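Local coordinates for protein TASOR (Homo sapiens, PDB 6TL1) that is a component of the HUSH complex, which maintains epigenetic silencing by promoting recruitment of the histone methyltransferase SETDB1 to H3K9me3-rich loci, at residues 116-121 / 176-181. Residues are numbered along the deposited sequence; the frame is centred on the assembly and turned at random.
Sequences LQANPL and AYELTQ
The main chain of Gln-117 and Ala-118 runs over one face of the Tyr-177 ring, with Gln-117 C and Ala-118 N each 3.5 Å above the ring plane, nearer the ring's margin than its centre; Gln-181 CD stands 4.3 Å above the opposite face, near its rim. Tyr-177 CE1 comes within 3.3 Å of Gln-117 N, and Leu-116 C approaches the ring obliquely. With chi1 at 170°, Tyr-177 CG lies trans to its own amide nitrogen, and this swings the ring out to the loop. Beside it, Ala-118 CB rests 4.1 Å from Tyr-177 CD2 and near the carboxylate of Glu-178.

No direct hydrogen bond joins the segments. Instead, one water donates to Ala-118 O (2.7 Å) and accepts from Tyr-177 N (3.1 Å), while a second donates to Glu-178 OE1 and, weakly, to Ala-118 O. Gln-181 NE2 bonds to Tyr-177 O at 3.0 Å, arriving above the carbonyl plane, and also to Ser-110 OG, which fixes the amide behind the ring.

Main chain laid over a tyrosine face, with one firm and one weak water bridge, thus ties the loop after strand 107-110 to helix 176-179, which leads into that strand's antiparallel partner 181-184, in the pseudo-PARP domain.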
loop_
_atom_site.group_PDB
_atom_site.type_symbol
_atom_site.label_atom_id
_atom_site.label_comp_id
_atom_site.label_asym_id
_atom_site.label_seq_id
_atom_site.Cartn_x
_atom_site.Cartn_y
_atom_site.Cartn_z
ATOM N N LEU A 116 -2.148 10.279 0.581
ATOM C CA LEU A 116 -0.798 9.765 0.389
ATOM C C LEU A 116 0.263 10.432 1.257
ATOM O O LEU A 116 1.446 10.094 1.129
ATOM C CB LEU A 116 -0.405 9.907 -1.085
ATOM C CG LEU A 116 -1.417 9.307 -2.056
ATOM C CD1 LEU A 116 -1.182 9.838 -3.471
ATOM C CD2 LEU A 116 -1.352 7.791 -2.004
ATOM N N GLN A 117 -0.117 11.342 2.144
ATOM C CA GLN A 117 0.823 12.070 2.990
ATOM C C GLN A 117 0.007 12.749 4.079
ATOM O O GLN A 117 -1.217 12.868 3.968
ATOM C CB GLN A 117 1.660 13.077 2.182
ATOM C CG GLN A 117 0.970 14.400 1.954
ATOM C CD GLN A 117 1.756 15.379 1.092
ATOM O OE1 GLN A 117 2.830 15.069 0.585
ATOM N NE2 GLN A 117 1.227 16.592 0.958
ATOM N N ALA A 118 0.696 13.174 5.144
ATOM C CA ALA A 118 -0.000 13.627 6.343
ATOM C C ALA A 118 -0.792 14.901 6.090
ATOM O O ALA A 118 -1.938 15.027 6.534
ATOM C CB ALA A 118 1.001 13.839 7.478
ATOM N N ASN A 119 -0.218 15.843 5.368
ATOM C CA ASN A 119 -0.858 17.117 5.094
ATOM C C ASN A 119 -1.444 17.131 3.690
ATOM O O ASN A 119 -1.126 16.278 2.859
ATOM C CB ASN A 119 0.158 18.243 5.297
ATOM C CG ASN A 119 0.730 18.245 6.709
ATOM O OD1 ASN A 119 0.083 17.776 7.651
ATOM N ND2 ASN A 119 1.949 18.743 6.856
ATOM N N PRO A 120 -2.320 18.089 3.389
ATOM C CA PRO A 120 -2.919 18.136 2.049
ATOM C C PRO A 120 -1.883 18.460 0.989
ATOM O O PRO A 120 -0.922 19.196 1.229
ATOM C CB PRO A 120 -3.952 19.268 2.162
ATOM C CG PRO A 120 -4.292 19.321 3.617
ATOM C CD PRO A 120 -2.990 19.020 4.317
ATOM N N LEU A 121 -2.108 17.925 -0.209
ATOM C CA LEU A 121 -1.240 18.250 -1.331
ATOM C C LEU A 121 -1.448 19.697 -1.764
ATOM O O LEU A 121 -2.556 20.238 -1.691
ATOM C CB LEU A 121 -1.513 17.322 -2.513
ATOM C CG LEU A 121 -1.283 15.837 -2.279
ATOM C CD1 LEU A 121 -1.834 15.013 -3.428
ATOM C CD2 LEU A 121 0.201 15.590 -2.106
ATOM N N ALA A 176 -5.944 11.427 9.642
ATOM C CA ALA A 176 -6.586 10.554 8.666
ATOM C C ALA A 176 -5.558 9.719 7.913
ATOM O O ALA A 176 -5.776 8.535 7.650
ATOM C CB ALA A 176 -7.425 11.394 7.695
ATOM N N TYR A 177 -4.428 10.327 7.565
ATOM C CA TYR A 177 -3.398 9.629 6.814
ATOM C C TYR A 177 -2.853 8.429 7.589
ATOM O O TYR A 177 -2.795 7.314 7.061
ATOM C CB TYR A 177 -2.294 10.616 6.454
ATOM C CG TYR A 177 -1.070 9.958 5.895
ATOM C CD1 TYR A 177 -1.110 9.322 4.670
ATOM C CD2 TYR A 177 0.133 9.971 6.597
ATOM C CE1 TYR A 177 0.010 8.716 4.150
ATOM C CE2 TYR A 177 1.263 9.364 6.083
ATOM C CZ TYR A 177 1.192 8.739 4.856
ATOM O OH TYR A 177 2.300 8.123 4.321
ATOM N N GLU A 178 -2.435 8.641 8.844
ATOM C CA GLU A 178 -1.879 7.554 9.652
ATOM C C GLU A 178 -2.934 6.528 10.053
ATOM O O GLU A 178 -2.615 5.339 10.197
ATOM C CB GLU A 178 -1.180 8.123 10.889
ATOM C CG GLU A 178 0.026 8.973 10.536
ATOM C CD GLU A 178 -0.325 10.452 10.323
ATOM O OE1 GLU A 178 -1.491 10.759 9.981
ATOM O OE2 GLU A 178 0.586 11.300 10.446
ATOM N N LEU A 179 -4.180 6.955 10.273
ATOM C CA LEU A 179 -5.191 5.999 10.707
ATOM C C LEU A 179 -5.725 5.130 9.571
ATOM O O LEU A 179 -6.391 4.126 9.849
ATOM C CB LEU A 179 -6.357 6.733 11.378
ATOM C CG LEU A 179 -6.103 7.354 12.755
ATOM C CD1 LEU A 179 -7.228 8.332 13.108
ATOM C CD2 LEU A 179 -5.981 6.266 13.835
ATOM N N THR A 180 -5.468 5.480 8.305
ATOM C CA THR A 180 -5.938 4.696 7.169
ATOM C C THR A 180 -4.797 3.939 6.493
ATOM O O THR A 180 -4.781 3.786 5.267
ATOM C CB THR A 180 -6.668 5.577 6.155
ATOM O OG1 THR A 180 -5.780 6.595 5.691
ATOM C CG2 THR A 180 -7.909 6.226 6.802
ATOM N N GLN A 181 -3.818 3.502 7.273
ATOM C CA GLN A 181 -2.705 2.731 6.749
ATOM C C GLN A 181 -2.942 1.241 6.917
ATOM O O GLN A 181 -3.727 0.793 7.760
ATOM C CB GLN A 181 -1.393 3.104 7.444
ATOM C CG GLN A 181 -1.025 4.542 7.283
ATOM C CD GLN A 181 -0.463 4.815 5.912
ATOM O OE1 GLN A 181 0.479 4.158 5.465
ATOM N NE2 GLN A 181 -1.083 5.762 5.205
HETATM O O HOH W 1 -3.794 13.327 7.500
HETATM O O HOH W 2 -1.854 13.325 9.511
#